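Local coordinates for calcium-dependent protein kinase, putative (Plasmodium falciparum, PDB 3MSE), which probably phosphorylates serine and threonine residues of proteins in response to calcium, which its C-terminal EF-hand domain binds, at residues Tyr46-Asp49 against Ser55-His58; Asp83-Gly88 against Tyr92-Ala97. One frame throughout, in Å; residues are numbered along the deposited sequence. Where two conformers were deposited one is given.

Contact 1 and contact 2 belong to the two halves of one EF-hand pair, their centres about 11 Å apart. In contact 1, residues 46-49 and 55-58 supply two of the protein ligands of a calcium ion; in contact 2, residues 83-88 of the partner loop meet helix residues 92-97, and the side chain of Glu94 is about 12 Å from that ion. Antiparallel strands 56-57 and 89-90 join the loops, with backbone hydrogen bonds between Leu56 and Ile90. A probable hydrogen bond of 2.9 Å from His58 NE2 to Asp83 OD2 ties the contacts together. On the apolar side, Leu56 CD1 lies 3.5 Å from Phe95 CD2, and Leu48 CD1 is 3.8 Å from Phe95 CE2.

Contact 1: Tyr46-Asp49 against Ser55-His58. With CA (calcium ion), chain E.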
loop_
_atom_site.group_PDB
_atom_site.type_symbol
_atom_site.label_atom_id
_atom_site.label_comp_id
_atom_site.label_asym_id
_atom_site.label_seq_id
_atom_site.Cartn_x
_atom_site.Cartn_y
_atom_site.Cartn_z
ATOM N N TYR A 46 -20.437 2.115 0.181
ATOM C CA TYR A 46 -21.596 1.353 0.629
ATOM C C TYR A 46 -22.812 2.266 0.835
ATOM O O TYR A 46 -23.923 1.909 0.451
ATOM C CB TYR A 46 -21.266 0.561 1.912
ATOM C CG TYR A 46 -22.374 -0.381 2.371
ATOM C CD1 TYR A 46 -22.430 -1.702 1.910
ATOM C CD2 TYR A 46 -23.359 0.050 3.270
ATOM C CE1 TYR A 46 -23.440 -2.571 2.320
ATOM C CE2 TYR A 46 -24.380 -0.810 3.693
ATOM C CZ TYR A 46 -24.410 -2.116 3.210
ATOM O OH TYR A 46 -25.407 -2.969 3.620
ATOM N N LYS A 47 -22.600 3.439 1.428
ATOM C CA LYS A 47 -23.693 4.403 1.619
ATOM C C LYS A 47 -24.210 4.985 0.307
ATOM O O LYS A 47 -25.416 5.151 0.147
ATOM C CB LYS A 47 -23.297 5.506 2.608
ATOM C CG LYS A 47 -23.192 4.991 4.049
ATOM C CD LYS A 47 -22.246 5.847 4.898
ATOM C CE LYS A 47 -21.907 5.156 6.228
ATOM N NZ LYS A 47 -21.259 3.814 5.988
ATOM N N LEU A 48 -23.322 5.250 -0.652
ATOM C CA LEU A 48 -23.773 5.815 -1.932
ATOM C C LEU A 48 -24.561 4.831 -2.780
ATOM O O LEU A 48 -25.465 5.217 -3.526
ATOM C CB LEU A 48 -22.610 6.375 -2.757
ATOM C CG LEU A 48 -21.670 7.413 -2.141
ATOM C CD1 LEU A 48 -21.010 8.218 -3.243
ATOM C CD2 LEU A 48 -22.413 8.316 -1.191
ATOM N N ASP A 49 -24.201 3.559 -2.657
ATOM C CA ASP A 49 -24.772 2.490 -3.455
ATOM C C ASP A 49 -26.119 2.078 -2.859
ATOM O O ASP A 49 -26.242 1.005 -2.245
ATOM C CB ASP A 49 -23.782 1.316 -3.464
ATOM C CG ASP A 49 -24.205 0.188 -4.367
ATOM O OD1 ASP A 49 -25.003 0.397 -5.310
ATOM O OD2 ASP A 49 -23.702 -0.926 -4.131
ATOM N N SER A 55 -22.066 -0.989 -7.747
ATOM C CA SER A 55 -21.514 0.108 -8.525
ATOM C C SER A 55 -22.328 1.401 -8.305
ATOM O O SER A 55 -23.442 1.363 -7.759
ATOM C CB SER A 55 -21.456 -0.259 -10.001
ATOM O OG SER A 55 -22.745 -0.266 -10.532
ATOM N N LEU A 56 -21.765 2.530 -8.728
ATOM C CA LEU A 56 -22.373 3.847 -8.475
ATOM C C LEU A 56 -22.872 4.511 -9.735
ATOM O O LEU A 56 -22.100 4.752 -10.656
ATOM C CB LEU A 56 -21.381 4.792 -7.767
ATOM C CG LEU A 56 -20.864 4.382 -6.391
ATOM C CD1 LEU A 56 -20.012 5.489 -5.777
ATOM C CD2 LEU A 56 -22.009 4.004 -5.467
ATOM N N SER A 57 -24.164 4.821 -9.785
ATOM C CA SER A 57 -24.678 5.603 -10.903
ATOM C C SER A 57 -24.305 7.086 -10.727
ATOM O O SER A 57 -23.878 7.489 -9.648
ATOM C CB SER A 57 -26.191 5.451 -11.046
ATOM O OG SER A 57 -26.876 6.130 -10.010
ATOM N N HIS A 58 -24.473 7.887 -11.777
ATOM C CA HIS A 58 -24.266 9.339 -11.655
ATOM C C HIS A 58 -25.181 9.941 -10.582
ATOM O O HIS A 58 -24.721 10.703 -9.720
ATOM C CB HIS A 58 -24.424 10.045 -13.013
ATOM C CG HIS A 58 -23.269 9.819 -13.952
ATOM N ND1 HIS A 58 -22.948 10.695 -14.971
ATOM C CD2 HIS A 58 -22.356 8.818 -14.020
ATOM C CE1 HIS A 58 -21.902 10.237 -15.634
ATOM N NE2 HIS A 58 -21.522 9.100 -15.077
HETATM CA CA CA E . -25.635 1.295 -7.108
HETATM O O HOH W 1 -26.361 1.813 -8.749
#
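Asp49 leaves the helical path just after helix 18-48, and its backbone passes close to the short strand 56-57: the CA atoms of Asp49 and Leu56 are 5.7 Å apart. The two segments share a calcium ion, bound by Asp49 OD1 at 2.1 Å and by the backbone carbonyl oxygen of Ser55 at 2.3 Å. Asp49 OD1 and Ser55 O are themselves only 3.1 Å apart, two oxygens brought together by the metal. With CG anti to the backbone N (chi1 -175°) the Asp49 carboxylate is brought to the ion, which OD1 meets; OD2 accepts a hydrogen bond from Gly54 N, which steadies the group from within the loop. This is the calcium loop of an EF-hand, in which Asn51, Asn53 and Glu60 supply further ligands and water 1 is modelled beside the ion. Away from the metal the contact is apolar. The CD2 methyl of Leu56 reaches back to the helix end, 3.7 Å from Leu48 CB and 3.6 Å from Asp49 N, while its CD1 lies 3.9 Å from Leu48 CD1. From helix 58-67, Ile61 packs against both leucines and Val64 against Leu48.

Contact 2: Asp83-Gly88 against Tyr92-Ala97; sequences DINDRG and YTEFMA
Glu94 OE1 takes a hydrogen bond from Asn85 ND2 and a weaker one, within a salt bridge, from Arg87 NH2. Asn85 ND2 meets Glu94 OE1 at 2.9 Å, in the plane of the amide but on the syn side of the carboxylate, 33° out of its plane. Arg87 NH2 stands 3.3 Å from the same Glu94 OE1, its bond bent to 123°, guanidinium and carboxylate planes 24° apart. Extended beyond CG, the Glu94 side chain carries its carboxylate from helix 92-99 to the loop. The other oxygen, Glu94 OE2, accepts a bond from water 2 at 2.7 Å; that water also donates to Asp83 OD1 and accepts from Asn85 N, so it separates two carboxylates that probably repel. The loop belongs to the second helix-loop-helix of the EF-hand pair, and counted from Asp83, Glu94 takes position 12, usually a bidentate calcium ligand; no calcium is bound here. Asp83, which starts a type I turn to Asp86, organises the loop from inside: OD1 accepts from Arg87 N, and OD2 takes Gly88 N through its syn lone pair, each at 2.8 Å. Farther out, Lys137 of the second subunit donates to Asn85 OD1.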
loop_
_atom_site.group_PDB
_atom_site.type_symbol
_atom_site.label_atom_id
_atom_site.label_comp_id
_atom_site.label_asym_id
_atom_site.label_seq_id
_atom_site.Cartn_x
_atom_site.Cartn_y
_atom_site.Cartn_z
ATOM N N ASP A 83 -15.966 8.611 -14.063
ATOM C CA ASP A 83 -16.509 7.695 -15.081
ATOM C C ASP A 83 -15.507 7.590 -16.230
ATOM O O ASP A 83 -15.717 8.092 -17.343
ATOM C CB ASP A 83 -17.882 8.163 -15.578
ATOM C CG ASP A 83 -18.704 7.031 -16.224
ATOM O OD1 ASP A 83 -18.194 5.881 -16.328
ATOM O OD2 ASP A 83 -19.862 7.301 -16.627
ATOM N N ILE A 84 -14.406 6.917 -15.929
ATOM C CA ILE A 84 -13.258 6.886 -16.810
ATOM C C ILE A 84 -13.541 6.099 -18.094
ATOM O O ILE A 84 -12.952 6.381 -19.145
ATOM C CB ILE A 84 -12.013 6.417 -16.013
ATOM C CG1 ILE A 84 -10.813 7.277 -16.355
ATOM C CG2 ILE A 84 -11.777 4.885 -16.054
ATOM C CD1 ILE A 84 -10.039 7.571 -15.163
ATOM N N ASN A 85 -14.494 5.171 -18.001
ATOM C CA ASN A 85 -14.953 4.381 -19.141
ATOM C C ASN A 85 -16.224 4.931 -19.783
ATOM O O ASN A 85 -16.749 4.334 -20.735
ATOM C CB ASN A 85 -15.158 2.922 -18.711
ATOM C CG ASN A 85 -13.846 2.181 -18.548
ATOM O OD1 ASN A 85 -13.155 1.924 -19.530
ATOM N ND2 ASN A 85 -13.488 1.846 -17.310
ATOM N N ASP A 86 -16.689 6.080 -19.285
ATOM C CA ASP A 86 -17.934 6.696 -19.742
ATOM C C ASP A 86 -19.057 5.655 -19.847
ATOM O O ASP A 86 -19.710 5.537 -20.885
ATOM C CB ASP A 86 -17.724 7.412 -21.080
ATOM C CG ASP A 86 -18.799 8.451 -21.370
ATOM O OD1 ASP A 86 -19.476 8.900 -20.416
ATOM O OD2 ASP A 86 -18.957 8.827 -22.554
ATOM N N ARG A 87 -19.262 4.900 -18.770
ATOM C CA ARG A 87 -20.284 3.847 -18.739
ATOM C C ARG A 87 -21.617 4.202 -18.062
ATOM O O ARG A 87 -22.567 3.412 -18.128
ATOM C CB ARG A 87 -19.714 2.588 -18.074
ATOM C CG ARG A 87 -19.000 1.624 -19.018
ATOM C CD ARG A 87 -18.889 0.240 -18.375
ATOM N NE ARG A 87 -18.355 0.326 -17.011
ATOM C CZ ARG A 87 -17.084 0.108 -16.685
ATOM N NH1 ARG A 87 -16.197 -0.230 -17.621
ATOM N NH2 ARG A 87 -16.693 0.231 -15.423
ATOM N N GLY A 88 -21.691 5.354 -17.394
ATOM C CA GLY A 88 -22.875 5.685 -16.588
ATOM C C GLY A 88 -22.983 4.872 -15.302
ATOM O O GLY A 88 -23.927 5.038 -14.524
ATOM N N TYR A 92 -16.221 0.377 -7.980
ATOM C CA TYR A 92 -15.503 0.557 -6.736
ATOM C C TYR A 92 -14.083 1.090 -6.942
ATOM O O TYR A 92 -13.641 2.038 -6.258
ATOM C CB TYR A 92 -15.442 -0.755 -5.957
ATOM C CG TYR A 92 -14.490 -0.668 -4.809
ATOM C CD1 TYR A 92 -14.846 0.005 -3.637
ATOM C CD2 TYR A 92 -13.206 -1.212 -4.903
ATOM C CE1 TYR A 92 -13.952 0.117 -2.584
ATOM C CE2 TYR A 92 -12.303 -1.107 -3.849
ATOM C CZ TYR A 92 -12.683 -0.449 -2.698
ATOM O OH TYR A 92 -11.799 -0.344 -1.654
ATOM N N THR A 93 -13.366 0.462 -7.865
ATOM C CA THR A 93 -11.996 0.862 -8.172
ATOM C C THR A 93 -11.929 2.298 -8.710
ATOM O O THR A 93 -11.049 3.057 -8.341
ATOM C CB THR A 93 -11.340 -0.154 -9.157
ATOM O OG1 THR A 93 -11.257 -1.411 -8.484
ATOM C CG2 THR A 93 -9.929 0.282 -9.539
ATOM N N GLU A 94 -12.846 2.641 -9.599
ATOM C CA GLU A 94 -12.899 3.995 -10.171
ATOM C C GLU A 94 -13.252 5.092 -9.148
ATOM O O GLU A 94 -12.704 6.212 -9.213
ATOM C CB GLU A 94 -13.841 4.023 -11.362
ATOM C CG GLU A 94 -13.350 3.087 -12.498
ATOM C CD GLU A 94 -14.434 2.736 -13.511
ATOM O OE1 GLU A 94 -14.110 1.993 -14.467
ATOM O OE2 GLU A 94 -15.595 3.200 -13.376
ATOM N N PHE A 95 -14.128 4.748 -8.206
ATOM C CA PHE A 95 -14.568 5.648 -7.147
ATOM C C PHE A 95 -13.388 5.895 -6.238
ATOM O O PHE A 95 -13.078 7.019 -5.864
ATOM C CB PHE A 95 -15.717 5.020 -6.342
ATOM C CG PHE A 95 -16.243 5.900 -5.219
ATOM C CD1 PHE A 95 -16.057 5.540 -3.891
ATOM C CD2 PHE A 95 -16.941 7.082 -5.500
ATOM C CE1 PHE A 95 -16.564 6.340 -2.851
ATOM C CE2 PHE A 95 -17.447 7.898 -4.464
ATOM C CZ PHE A 95 -17.268 7.533 -3.156
ATOM N N MET A 96 -12.710 4.814 -5.901
ATOM C CA MET A 96 -11.640 4.880 -4.960
ATOM C C MET A 96 -10.398 5.604 -5.520
ATOM O O MET A 96 -9.677 6.297 -4.778
ATOM C CB MET A 96 -11.391 3.464 -4.438
ATOM C CG MET A 96 -10.082 2.919 -4.724
ATOM S SD MET A 96 -9.293 3.227 -3.182
ATOM C CE MET A 96 -7.627 3.312 -3.809
ATOM N N ALA A 97 -10.179 5.488 -6.824
ATOM C CA ALA A 97 -9.136 6.240 -7.502
ATOM C C ALA A 97 -9.292 7.769 -7.311
ATOM O O ALA A 97 -8.314 8.472 -7.170
ATOM C CB ALA A 97 -9.127 5.903 -8.980
HETATM O O HOH W 2 -16.078 4.166 -15.825
#